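Local coordinates for uncharacterized protein (Bacteroides ovatus CL02T12C04, PDB 6PTM), which probably hydrolyses carrageenan chains from their ends, as an exo-acting carrageenase of glycoside hydrolase family 42, at residues 194-199 against 268-273; 202-207 against 235-240; 214-219 against 275-280. One frame throughout, in Å; residues are numbered along the deposited sequence.

Contact 1 (194-199 with 268-273) and contact 3 (214-219 with 275-280) both rest on helix 261-278, their centres about 12 Å apart; Phe194 of the first reaches Leu216 and Met278 of the third. The centre of contact 2 (202-207 with 235-240) is also about 12 Å from that of contact 1, which it touches, and about 22 Å from that of contact 3. Contacts 1 and 3 pack helix 261-278 against edge strand 192-197 and helix 210-218, which follow each other in the chain; contact 2 joins the loop between them to helix 236-241, which follows strand 225-230. The parallel sheet is consistent with the TIM-barrel catalytic domain expected of family GH42.

Contact 1. Residues 194-199 against 268-273; sequences FFMTNA and SDLIKG
Leu270 of helix 261-278 drives its branched end against Met196, Thr197 and Asn198 of the segment that carries strand 192-197. Leu270 CB, which points toward that segment, lies 3.8 Å from Asn198 OD1. With Leu270 CG opposite the backbone N (chi1 -177°), the torsion brings Leu270 CG to 4.1 Å from Met196 SD. The two methyls straddle the carbonyl oxygen of Thr197. Leu270 CD1 meets Thr197 O at 3.5 Å and also lies near the Met196 sulfur; Leu270 CD2 is equally close to Thr197 O, touches Thr197 C, and has Asn198 OD1 3.6 Å away.

Met196 reaches the leucine from the strand with CG set between its backbone N and carbonyl carbon (chi1 57°) and the rest of the chain extended, so that the thioether passes slantwise beside the leucine branch. Farther along the same helix it packs on Thr274 and Met278. The Asn198 side chain crosses Leu270 at about a right angle; its ND2 is hydrogen-bonded to Asn267 OD1, in the turn of the helix just before Ser268. The CB of Thr197 points away from the helix, and its OG1 is hydrogen-bonded to Asn230 OD1, while Met196 pairs through its backbone with Phe228 and Asn230 of the neighbouring parallel strand.

This is helix-on-sheet packing in an alpha/beta fold, with all four touching residues buried. Leucine carbon meets sulfur, carbonyl and amide oxygen through van der Waals contact alone, so the fit between the segments probably rests on shape, while a directional polar link between strand end and helix is made next door, by Asn198 and Asn267.

Contact 2. Residues 202-207 against 235-240; sequences INNKGD and PKWAEK
With chi1 at 68°, Trp237 holds CG between its own backbone N and carbonyl carbon, and chi2 of -100° turns the indole broadside to the 202-207 loop; Asn204, its CG opposite the backbone N (chi1 -168°), brings its amide up to the six-membered ring. The loop backbone passes over one indole face: Asn203 C lies 3.3 Å above the plane of the Trp237 ring, and Asn204 CA is 3.5 Å from Trp237 CH2. At the pyrrole end Ile202 O approaches Trp237 CD1 to 3.3 Å. Asn204 OD1 comes to 3.6 Å from Trp237 CZ3, its amide plane steeply inclined to the ring, and is hydrogen-bonded to Gln265 NE2 of helix 261-278. The opposite face of the indole is backed by Ala238 CB.

The loop owes its shape to a type I beta turn from Asn203 to Gly206, closed by the backbone bond from Gly206 N to Asn203 O. The CB of Asn203 points away from the helix, and its amide bonds twice to Asp207, just past the turn: Asn203 OD1 accepts Asp207 N at 3.1 Å from above the carbonyl plane, and Asn203 ND2 gives an almost straight bond to Asp207 OD2, 3.0 Å away.

The contact thus joins the loop between strand 192-197 and helix 210-218 to helix 236-241, which follows strand 225-230, the next strand of the parallel sheet. The Asn203-Asn204 peptide over the indole makes van der Waals contact without direction, while the indole N-H bond to Val201 O probably fixes the ring's position and Asn204 has its own tie to helix 261-278.

Contact 3. Residues 214-219 against 275-280; sequences NELQEK and VPYMAG
The last turn of helix 210-218 meets the weakly bonded, kinked end of helix 261-278, with the CA atoms of Leu216 and Tyr277 6.0 Å apart. There the backbones are close enough for the first side-chain carbons to touch: Leu216 CB lies 3.7 Å from Tyr277 CB and nearly as close to CG of the ring. Farther out, Leu216 CD2 meets Met278 CG at 4.0 Å and Met278 CE at 4.1 Å, the two chains crossing at a slant. Both helices cover the same parallel sheet, as adjacent helices do in an alpha/beta barrel; Leu216 and Met278 share the side facing strand 192-197, where each packs on Phe194, and both also reach Tyr283. At the more exposed side of the contact, Gln217 and Tyr277 run side by side in the same direction. Gln217 CG, set opposite its carbonyl carbon (chi1 -76°) with the chain extended beyond, rests 3.7 Å from Tyr277 CE1, and the amide plane stands 72° from the ring. At their ends Gln217 NE2 and Tyr277 OH are 3.8 Å apart. Lys219, the first residue past the helix, turns its NZ to a salt bridge with Asp192 and lies in a cation-pi contact with Tyr283.

Contact 1. Residues 194-199 against 268-273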
ATOM      1  N   PHE A 194       1.728 -15.338  13.854  1.00 17.88           N
ATOM      2  CA  PHE A 194       1.887 -16.800  13.751  1.00 18.75           C
ATOM      3  C   PHE A 194       2.000 -17.153  12.269  1.00 19.30           C
ATOM      4  O   PHE A 194       1.285 -16.562  11.448  1.00 18.44           O
ATOM      5  CB  PHE A 194       0.743 -17.522  14.463  1.00 20.31           C
ATOM      6  CG  PHE A 194       1.013 -18.998  14.539  1.00 20.67           C
ATOM      7  CD1 PHE A 194       1.914 -19.499  15.467  1.00 23.59           C
ATOM      8  CD2 PHE A 194       0.428 -19.881  13.644  1.00 22.57           C
ATOM      9  CE1 PHE A 194       2.220 -20.859  15.496  1.00 24.47           C
ATOM     10  CE2 PHE A 194       0.722 -21.243  13.691  1.00 23.87           C
ATOM     11  CZ  PHE A 194       1.608 -21.731  14.625  1.00 21.88           C
ATOM     12  N   PHE A 195       2.956 -18.019  11.934  1.00 19.61           N
ATOM     13  CA  PHE A 195       3.223 -18.483  10.550  1.00 20.32           C
ATOM     14  C   PHE A 195       2.740 -19.924  10.440  1.00 19.32           C
ATOM     15  O   PHE A 195       3.064 -20.716  11.306  1.00 18.31           O
ATOM     16  CB  PHE A 195       4.719 -18.429  10.251  1.00 21.27           C
ATOM     17  CG  PHE A 195       5.098 -19.040   8.930  1.00 22.78           C
ATOM     18  CD1 PHE A 195       5.501 -20.366   8.843  1.00 26.00           C
ATOM     19  CD2 PHE A 195       5.049 -18.288   7.771  1.00 23.72           C
ATOM     20  CE1 PHE A 195       5.848 -20.917   7.618  1.00 26.29           C
ATOM     21  CE2 PHE A 195       5.415 -18.832   6.552  1.00 24.39           C
ATOM     22  CZ  PHE A 195       5.795 -20.152   6.475  1.00 26.70           C
ATOM     23  N   MET A 196       2.009 -20.265   9.395  1.00 19.30           N
ATOM     24  CA  MET A 196       1.741 -21.690   9.096  1.00 19.24           C
ATOM     25  C   MET A 196       1.718 -21.910   7.586  1.00 18.32           C
ATOM     26  O   MET A 196       1.708 -20.930   6.833  1.00 15.81           O
ATOM     27  CB  MET A 196       0.422 -22.145   9.718  1.00 20.74           C
ATOM     28  CG  MET A 196      -0.754 -21.344   9.286  1.00 20.47           C
ATOM     29  SD  MET A 196      -2.132 -21.956  10.265  1.00 23.87           S
ATOM     30  CE  MET A 196      -3.421 -20.955   9.524  1.00 22.12           C
ATOM     31  N   THR A 197       1.740 -23.182   7.193  1.00 18.26           N
ATOM     32  CA  THR A 197       1.882 -23.651   5.804  1.00 18.66           C
ATOM     33  C   THR A 197       1.044 -24.916   5.641  1.00 18.76           C
ATOM     34  O   THR A 197       0.916 -25.714   6.626  1.00 15.81           O
ATOM     35  CB  THR A 197       3.366 -23.851   5.463  1.00 20.37           C
ATOM     36  OG1 THR A 197       3.383 -24.329   4.129  1.00 20.69           O
ATOM     37  CG2 THR A 197       4.093 -24.817   6.371  1.00 21.46           C
ATOM     38  N   ASN A 198       0.516 -25.133   4.437  1.00 16.77           N
ATOM     39  CA  ASN A 198      -0.170 -26.409   4.160  1.00 17.25           C
ATOM     40  C   ASN A 198       0.785 -27.591   4.409  1.00 16.22           C
ATOM     41  O   ASN A 198       0.289 -28.671   4.652  1.00 15.43           O
ATOM     42  CB  ASN A 198      -0.807 -26.395   2.784  1.00 18.24           C
ATOM     43  CG  ASN A 198      -1.963 -25.423   2.751  1.00 17.58           C
ATOM     44  OD1 ASN A 198      -2.972 -25.638   3.403  1.00 19.42           O
ATOM     45  ND2 ASN A 198      -1.823 -24.378   1.977  1.00 15.49           N
ATOM     46  N   ALA A 199       2.104 -27.417   4.375  1.00 16.06           N
ATOM     47  CA  ALA A 199       3.045 -28.535   4.666  1.00 18.00           C
ATOM     48  C   ALA A 199       2.877 -28.982   6.125  1.00 17.91           C
ATOM     49  O   ALA A 199       3.352 -30.077   6.464  1.00 18.10           O
ATOM     50  CB  ALA A 199       4.477 -28.156   4.365  1.00 18.82           C
ATOM     51  N   SER A 268      -8.503 -26.678   4.132  1.00 16.11           N
ATOM     52  CA  SER A 268      -9.595 -26.893   5.125  1.00 16.88           C
ATOM     53  C   SER A 268      -9.011 -27.585   6.369  1.00 15.85           C
ATOM     54  O   SER A 268      -9.308 -27.148   7.487  1.00 15.24           O
ATOM     55  CB  SER A 268     -10.748 -27.660   4.533  1.00 18.63           C
ATOM     56  OG  SER A 268     -11.440 -26.829   3.602  1.00 22.13           O
ATOM     57  N   ASP A 269      -8.136 -28.569   6.165  1.00 17.20           N
ATOM     58  CA  ASP A 269      -7.544 -29.362   7.276  1.00 18.97           C
ATOM     59  C   ASP A 269      -6.585 -28.472   8.067  1.00 17.72           C
ATOM     60  O   ASP A 269      -6.619 -28.531   9.321  1.00 17.31           O
ATOM     61  CB  ASP A 269      -6.881 -30.651   6.775  1.00 19.53           C
ATOM     62  CG  ASP A 269      -7.851 -31.777   6.468  1.00 19.06           C
ATOM     63  OD1 ASP A 269      -8.998 -31.686   6.868  1.00 20.27           O
ATOM     64  OD2 ASP A 269      -7.419 -32.746   5.868  1.00 22.87           O
ATOM     65  N   LEU A 270      -5.748 -27.692   7.376  1.00 16.55           N
ATOM     66  CA  LEU A 270      -4.839 -26.743   8.053  1.00 17.35           C
ATOM     67  C   LEU A 270      -5.660 -25.824   8.962  1.00 16.84           C
ATOM     68  O   LEU A 270      -5.329 -25.740  10.175  1.00 16.38           O
ATOM     69  CB  LEU A 270      -3.993 -25.940   7.050  1.00 17.00           C
ATOM     70  CG  LEU A 270      -2.988 -24.998   7.701  1.00 16.75           C
ATOM     71  CD1 LEU A 270      -1.969 -25.776   8.535  1.00 17.85           C
ATOM     72  CD2 LEU A 270      -2.258 -24.161   6.663  1.00 16.27           C
ATOM     73  N   ILE A 271      -6.722 -25.219   8.429  1.00 15.88           N
ATOM     74  CA  ILE A 271      -7.445 -24.130   9.145  1.00 15.99           C
ATOM     75  C   ILE A 271      -8.197 -24.721  10.342  1.00 16.47           C
ATOM     76  O   ILE A 271      -8.094 -24.170  11.424  1.00 15.66           O
ATOM     77  CB  ILE A 271      -8.309 -23.373   8.129  1.00 15.41           C
ATOM     78  CG1 ILE A 271      -7.419 -22.528   7.220  1.00 15.14           C
ATOM     79  CG2 ILE A 271      -9.344 -22.519   8.806  1.00 17.35           C
ATOM     80  CD1 ILE A 271      -8.080 -22.076   5.931  1.00 15.55           C
ATOM     81  N   LYS A 272      -8.872 -25.855  10.149  1.00 18.68           N
ATOM     82  CA  LYS A 272      -9.623 -26.642  11.168  1.00 20.47           C
ATOM     83  C   LYS A 272      -8.688 -27.013  12.327  1.00 19.59           C
ATOM     84  O   LYS A 272      -9.116 -26.911  13.469  1.00 19.00           O
ATOM     85  CB  LYS A 272     -10.169 -27.862  10.417  1.00 26.82           C
ATOM     86  CG  LYS A 272     -11.031 -28.875  11.143  1.00 37.48           C
ATOM     87  CD  LYS A 272     -11.615 -29.889  10.148  1.00 41.58           C
ATOM     88  CE  LYS A 272     -11.518 -31.331  10.584  1.00 52.13           C
ATOM     89  NZ  LYS A 272     -12.313 -31.564  11.811  1.00 62.77           N
ATOM     90  N   GLY A 273      -7.430 -27.352  12.047  1.00 18.06           N
ATOM     91  CA  GLY A 273      -6.520 -27.934  13.043  1.00 20.01           C
ATOM     92  C   GLY A 273      -5.714 -26.879  13.780  1.00 21.10           C
ATOM     93  O   GLY A 273      -5.032 -27.253  14.767  1.00 19.83           O
TER

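Contact 2. Residues 202-207 against 235-240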
ATOM      1  N   ILE A 202       0.209 -33.084   7.776  1.00 19.27           N
ATOM      2  CA  ILE A 202       1.229 -34.143   7.558  1.00 21.04           C
ATOM      3  C   ILE A 202       0.570 -35.412   6.994  1.00 21.24           C
ATOM      4  O   ILE A 202       1.321 -36.291   6.633  1.00 26.70           O
ATOM      5  CB  ILE A 202       2.089 -34.422   8.821  1.00 23.39           C
ATOM      6  CG1 ILE A 202       1.279 -35.077   9.945  1.00 24.37           C
ATOM      7  CG2 ILE A 202       2.795 -33.141   9.275  1.00 24.67           C
ATOM      8  CD1 ILE A 202       2.057 -35.339  11.213  1.00 24.97           C
ATOM      9  N   ASN A 203      -0.756 -35.493   6.898  1.00 22.87           N
ATOM     10  CA  ASN A 203      -1.348 -36.708   6.276  1.00 23.57           C
ATOM     11  C   ASN A 203      -2.720 -36.434   5.652  1.00 23.65           C
ATOM     12  O   ASN A 203      -3.294 -35.361   5.858  1.00 23.06           O
ATOM     13  CB  ASN A 203      -1.364 -37.937   7.192  1.00 23.66           C
ATOM     14  CG  ASN A 203      -2.113 -37.739   8.489  1.00 23.37           C
ATOM     15  OD1 ASN A 203      -3.182 -37.158   8.509  1.00 21.54           O
ATOM     16  ND2 ASN A 203      -1.566 -38.248   9.576  1.00 23.63           N
ATOM     17  N   ASN A 204      -3.248 -37.462   4.989  1.00 25.19           N
ATOM     18  CA  ASN A 204      -4.569 -37.446   4.312  1.00 26.62           C
ATOM     19  C   ASN A 204      -5.702 -37.291   5.334  1.00 27.46           C
ATOM     20  O   ASN A 204      -6.766 -36.827   4.931  1.00 24.73           O
ATOM     21  CB  ASN A 204      -4.764 -38.642   3.382  1.00 29.17           C
ATOM     22  CG  ASN A 204      -5.973 -38.478   2.491  1.00 29.19           C
ATOM     23  OD1 ASN A 204      -6.114 -37.471   1.816  1.00 32.78           O
ATOM     24  ND2 ASN A 204      -6.845 -39.464   2.495  1.00 26.44           N
ATOM     25  N   LYS A 205      -5.496 -37.771   6.566  1.00 27.19           N
ATOM     26  CA  LYS A 205      -6.450 -37.676   7.704  1.00 30.62           C
ATOM     27  C   LYS A 205      -6.577 -36.236   8.230  1.00 28.16           C
ATOM     28  O   LYS A 205      -7.492 -36.002   9.013  1.00 24.22           O
ATOM     29  CB  LYS A 205      -6.056 -38.654   8.814  1.00 38.88           C
ATOM     30  N   GLY A 206      -5.629 -35.351   7.922  1.00 26.35           N
ATOM     31  CA  GLY A 206      -5.722 -33.942   8.353  1.00 24.44           C
ATOM     32  C   GLY A 206      -4.958 -33.660   9.637  1.00 24.29           C
ATOM     33  O   GLY A 206      -5.178 -32.612  10.230  1.00 21.44           O
ATOM     34  N   ASP A 207      -4.073 -34.567  10.037  1.00 22.84           N
ATOM     35  CA  ASP A 207      -3.299 -34.393  11.285  1.00 22.18           C
ATOM     36  C   ASP A 207      -2.318 -33.240  11.066  1.00 20.15           C
ATOM     37  O   ASP A 207      -1.739 -33.123   9.966  1.00 20.82           O
ATOM     38  CB  ASP A 207      -2.570 -35.671  11.702  1.00 23.02           C
ATOM     39  CG  ASP A 207      -3.469 -36.797  12.222  1.00 24.21           C
ATOM     40  OD1 ASP A 207      -4.609 -36.535  12.627  1.00 23.08           O
ATOM     41  OD2 ASP A 207      -3.021 -37.917  12.177  1.00 22.33           O
ATOM     42  N   PRO A 235       2.252 -30.079   0.927  1.00 21.59           N
ATOM     43  CA  PRO A 235       2.847 -31.291   1.513  1.00 23.63           C
ATOM     44  C   PRO A 235       3.121 -32.425   0.500  1.00 26.04           C
ATOM     45  O   PRO A 235       2.268 -32.704  -0.349  1.00 23.82           O
ATOM     46  CB  PRO A 235       1.828 -31.725   2.571  1.00 22.72           C
ATOM     47  CG  PRO A 235       0.524 -31.110   2.100  1.00 22.79           C
ATOM     48  CD  PRO A 235       0.918 -29.791   1.449  1.00 21.31           C
ATOM     49  N   LYS A 236       4.299 -33.059   0.599  1.00 26.09           N
ATOM     50  CA  LYS A 236       4.762 -34.089  -0.365  1.00 29.05           C
ATOM     51  C   LYS A 236       3.771 -35.264  -0.391  1.00 25.08           C
ATOM     52  O   LYS A 236       3.549 -35.810  -1.461  1.00 24.86           O
ATOM     53  CB  LYS A 236       6.193 -34.545  -0.039  1.00 34.30           C
ATOM     54  CG  LYS A 236       7.262 -33.534  -0.425  1.00 40.05           C
ATOM     55  CD  LYS A 236       7.455 -33.407  -1.928  1.00 47.09           C
ATOM     56  CE  LYS A 236       8.111 -32.110  -2.352  1.00 54.80           C
ATOM     57  NZ  LYS A 236       9.428 -31.952  -1.694  1.00 60.77           N
ATOM     58  N   TRP A 237       3.173 -35.653   0.722  1.00 23.28           N
ATOM     59  CA  TRP A 237       2.246 -36.813   0.689  1.00 24.40           C
ATOM     60  C   TRP A 237       1.102 -36.521  -0.291  1.00 25.15           C
ATOM     61  O   TRP A 237       0.649 -37.465  -0.977  1.00 22.23           O
ATOM     62  CB  TRP A 237       1.732 -37.173   2.080  1.00 24.15           C
ATOM     63  CG  TRP A 237       0.822 -36.125   2.652  1.00 26.45           C
ATOM     64  CD1 TRP A 237       1.155 -35.153   3.563  1.00 27.15           C
ATOM     65  CD2 TRP A 237      -0.580 -35.945   2.364  1.00 23.65           C
ATOM     66  NE1 TRP A 237       0.054 -34.387   3.853  1.00 25.57           N
ATOM     67  CE2 TRP A 237      -1.009 -34.829   3.109  1.00 22.50           C
ATOM     68  CE3 TRP A 237      -1.497 -36.587   1.525  1.00 23.41           C
ATOM     69  CZ2 TRP A 237      -2.313 -34.359   3.051  1.00 24.05           C
ATOM     70  CZ3 TRP A 237      -2.785 -36.105   1.448  1.00 22.18           C
ATOM     71  CH2 TRP A 237      -3.193 -35.022   2.219  1.00 23.77           C
ATOM     72  N   ALA A 238       0.612 -35.276  -0.331  1.00 24.08           N
ATOM     73  CA  ALA A 238      -0.512 -34.869  -1.205  1.00 24.70           C
ATOM     74  C   ALA A 238      -0.034 -34.885  -2.653  1.00 22.78           C
ATOM     75  O   ALA A 238      -0.810 -35.284  -3.537  1.00 25.79           O
ATOM     76  CB  ALA A 238      -1.014 -33.494  -0.825  1.00 24.84           C
ATOM     77  N   GLU A 239       1.174 -34.396  -2.891  1.00 22.48           N
ATOM     78  CA  GLU A 239       1.746 -34.351  -4.255  1.00 27.22           C
ATOM     79  C   GLU A 239       1.879 -35.796  -4.791  1.00 27.80           C
ATOM     80  O   GLU A 239       1.494 -36.035  -5.947  1.00 26.24           O
ATOM     81  CB  GLU A 239       3.086 -33.620  -4.225  1.00 29.60           C
ATOM     82  CG  GLU A 239       3.770 -33.651  -5.565  1.00 31.81           C
ATOM     83  CD  GLU A 239       5.036 -32.828  -5.629  1.00 35.67           C
ATOM     84  OE1 GLU A 239       5.376 -32.161  -4.584  1.00 34.23           O
ATOM     85  OE2 GLU A 239       5.670 -32.856  -6.734  1.00 36.93           O
ATOM     86  N   LYS A 240       2.378 -36.726  -3.968  1.00 30.64           N
ATOM     87  CA  LYS A 240       2.545 -38.166  -4.328  1.00 31.99           C
ATOM     88  C   LYS A 240       1.156 -38.766  -4.577  1.00 30.14           C
ATOM     89  O   LYS A 240       0.987 -39.411  -5.584  1.00 31.20           O
ATOM     90  CB  LYS A 240       3.346 -38.922  -3.252  1.00 33.52           C
ATOM     91  CG  LYS A 240       3.395 -40.441  -3.409  1.00 36.34           C
ATOM     92  CD  LYS A 240       4.261 -41.175  -2.395  1.00 36.24           C
TER

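Contact 3. Residues 214-219 against 275-280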
ATOM      1  N   ASN A 214       2.111 -27.745  19.466  1.00 18.22           N
ATOM      2  CA  ASN A 214       2.850 -27.370  20.696  1.00 18.78           C
ATOM      3  C   ASN A 214       2.984 -25.847  20.763  1.00 19.80           C
ATOM      4  O   ASN A 214       2.728 -25.273  21.859  1.00 18.98           O
ATOM      5  CB  ASN A 214       4.232 -28.025  20.748  1.00 18.59           C
ATOM      6  CG  ASN A 214       4.140 -29.497  21.101  1.00 19.11           C
ATOM      7  OD1 ASN A 214       3.176 -29.907  21.716  1.00 19.99           O
ATOM      8  ND2 ASN A 214       5.153 -30.288  20.781  1.00 18.39           N
ATOM      9  N   GLU A 215       3.346 -25.210  19.649  1.00 19.75           N
ATOM     10  CA  GLU A 215       3.545 -23.743  19.630  1.00 22.63           C
ATOM     11  C   GLU A 215       2.216 -23.075  19.952  1.00 20.89           C
ATOM     12  O   GLU A 215       2.179 -22.221  20.859  1.00 23.94           O
ATOM     13  CB  GLU A 215       4.100 -23.310  18.288  1.00 28.60           C
ATOM     14  CG  GLU A 215       4.942 -22.066  18.401  1.00 35.76           C
ATOM     15  CD  GLU A 215       5.347 -21.512  17.051  1.00 43.00           C
ATOM     16  OE1 GLU A 215       5.564 -22.322  16.093  1.00 48.08           O
ATOM     17  OE2 GLU A 215       5.401 -20.281  16.944  1.00 48.48           O
ATOM     18  N   LEU A 216       1.142 -23.488  19.289  1.00 19.53           N
ATOM     19  CA  LEU A 216      -0.177 -22.818  19.455  1.00 19.66           C
ATOM     20  C   LEU A 216      -0.721 -23.047  20.864  1.00 20.50           C
ATOM     21  O   LEU A 216      -1.398 -22.162  21.375  1.00 17.70           O
ATOM     22  CB  LEU A 216      -1.162 -23.332  18.405  1.00 19.18           C
ATOM     23  CG  LEU A 216      -0.883 -22.829  16.997  1.00 18.68           C
ATOM     24  CD1 LEU A 216      -1.743 -23.573  16.012  1.00 17.60           C
ATOM     25  CD2 LEU A 216      -1.110 -21.326  16.914  1.00 19.91           C
ATOM     26  N   GLN A 217      -0.461 -24.201  21.476  1.00 21.09           N
ATOM     27  CA  GLN A 217      -0.986 -24.481  22.845  1.00 23.36           C
ATOM     28  C   GLN A 217      -0.290 -23.554  23.836  1.00 23.27           C
ATOM     29  O   GLN A 217      -0.942 -23.180  24.794  1.00 23.84           O
ATOM     30  CB  GLN A 217      -0.747 -25.936  23.264  1.00 23.70           C
ATOM     31  CG  GLN A 217      -1.701 -26.901  22.585  1.00 27.45           C
ATOM     32  CD  GLN A 217      -1.448 -28.332  22.975  1.00 26.10           C
ATOM     33  OE1 GLN A 217      -0.357 -28.700  23.385  1.00 30.57           O
ATOM     34  NE2 GLN A 217      -2.475 -29.143  22.859  1.00 29.01           N
ATOM     35  N   GLU A 218       0.998 -23.282  23.620  1.00 26.62           N
ATOM     36  CA  GLU A 218       1.863 -22.506  24.547  1.00 31.77           C
ATOM     37  C   GLU A 218       1.775 -20.999  24.260  1.00 29.29           C
ATOM     38  O   GLU A 218       2.082 -20.218  25.145  1.00 27.38           O
ATOM     39  CB  GLU A 218       3.325 -22.900  24.388  1.00 35.26           C
ATOM     40  CG  GLU A 218       3.654 -24.244  24.995  1.00 46.20           C
ATOM     41  CD  GLU A 218       5.126 -24.339  25.334  1.00 50.28           C
ATOM     42  OE1 GLU A 218       5.935 -24.625  24.418  1.00 58.95           O
ATOM     43  OE2 GLU A 218       5.453 -24.063  26.502  1.00 53.08           O
ATOM     44  N   LYS A 219       1.396 -20.608  23.056  1.00 24.11           N
ATOM     45  CA  LYS A 219       1.548 -19.193  22.640  1.00 23.70           C
ATOM     46  C   LYS A 219       0.618 -18.300  23.473  1.00 21.04           C
ATOM     47  O   LYS A 219      -0.585 -18.510  23.516  1.00 21.75           O
ATOM     48  CB  LYS A 219       1.322 -19.097  21.135  1.00 22.86           C
ATOM     49  CG  LYS A 219       1.602 -17.739  20.539  1.00 22.49           C
ATOM     50  CD  LYS A 219       1.470 -17.739  19.033  1.00 22.31           C
ATOM     51  CE  LYS A 219       1.597 -16.338  18.501  1.00 20.83           C
ATOM     52  NZ  LYS A 219       2.905 -15.784  18.876  1.00 20.79           N
ATOM     53  N   VAL A 275      -6.732 -22.884  13.625  1.00 16.73           N
ATOM     54  CA  VAL A 275      -7.426 -21.609  13.954  1.00 16.35           C
ATOM     55  C   VAL A 275      -8.170 -21.712  15.279  1.00 16.27           C
ATOM     56  O   VAL A 275      -8.158 -20.721  15.996  1.00 16.17           O
ATOM     57  CB  VAL A 275      -8.277 -21.103  12.769  1.00 15.78           C
ATOM     58  CG1 VAL A 275      -9.270 -20.026  13.148  1.00 15.76           C
ATOM     59  CG2 VAL A 275      -7.360 -20.617  11.678  1.00 15.43           C
ATOM     60  N   PRO A 276      -8.756 -22.852  15.739  1.00 18.26           N
ATOM     61  CA  PRO A 276      -9.351 -22.895  17.080  1.00 18.56           C
ATOM     62  C   PRO A 276      -8.428 -22.459  18.233  1.00 19.53           C
ATOM     63  O   PRO A 276      -8.914 -21.961  19.190  1.00 22.23           O
ATOM     64  CB  PRO A 276      -9.753 -24.372  17.238  1.00 20.01           C
ATOM     65  CG  PRO A 276     -10.094 -24.759  15.816  1.00 19.31           C
ATOM     66  CD  PRO A 276      -8.973 -24.118  15.014  1.00 18.97           C
ATOM     67  N   TYR A 277      -7.120 -22.622  18.102  1.00 18.96           N
ATOM     68  CA  TYR A 277      -6.134 -22.199  19.121  1.00 19.10           C
ATOM     69  C   TYR A 277      -5.901 -20.685  19.069  1.00 19.69           C
ATOM     70  O   TYR A 277      -5.437 -20.131  20.083  1.00 21.79           O
ATOM     71  CB  TYR A 277      -4.812 -22.923  18.895  1.00 20.04           C
ATOM     72  CG  TYR A 277      -4.849 -24.395  19.200  1.00 21.12           C
ATOM     73  CD1 TYR A 277      -4.830 -24.859  20.502  1.00 22.01           C
ATOM     74  CD2 TYR A 277      -4.890 -25.328  18.183  1.00 23.07           C
ATOM     75  CE1 TYR A 277      -4.818 -26.220  20.781  1.00 22.75           C
ATOM     76  CE2 TYR A 277      -4.892 -26.691  18.440  1.00 24.13           C
ATOM     77  CZ  TYR A 277      -4.843 -27.146  19.753  1.00 24.12           C
ATOM     78  OH  TYR A 277      -4.857 -28.502  19.993  1.00 26.54           O
ATOM     79  N   MET A 278      -6.200 -20.038  17.940  1.00 19.35           N
ATOM     80  CA  MET A 278      -5.821 -18.629  17.680  1.00 19.69           C
ATOM     81  C   MET A 278      -7.038 -17.730  17.914  1.00 19.65           C
ATOM     82  O   MET A 278      -6.829 -16.491  18.031  1.00 18.19           O
ATOM     83  CB  MET A 278      -5.388 -18.397  16.228  1.00 19.79           C
ATOM     84  CG  MET A 278      -4.382 -19.353  15.731  1.00 23.89           C
ATOM     85  SD  MET A 278      -3.858 -18.922  14.048  1.00 23.06           S
ATOM     86  CE  MET A 278      -3.214 -20.500  13.513  1.00 27.43           C
ATOM     87  N   ALA A 279      -8.256 -18.293  17.914  1.00 20.11           N
ATOM     88  CA  ALA A 279      -9.498 -17.509  17.723  1.00 20.32           C
ATOM     89  C   ALA A 279      -9.632 -16.485  18.854  1.00 21.55           C
ATOM     90  O   ALA A 279      -9.505 -16.870  20.042  1.00 18.66           O
ATOM     91  CB  ALA A 279     -10.708 -18.408  17.644  1.00 21.68           C
ATOM     92  N   GLY A 280      -9.788 -15.209  18.496  1.00 22.94           N
ATOM     93  CA  GLY A 280     -10.063 -14.127  19.453  1.00 23.93           C
ATOM     94  C   GLY A 280      -8.790 -13.584  20.064  1.00 23.41           C
ATOM     95  O   GLY A 280      -8.870 -12.624  20.828  1.00 26.14           O
TER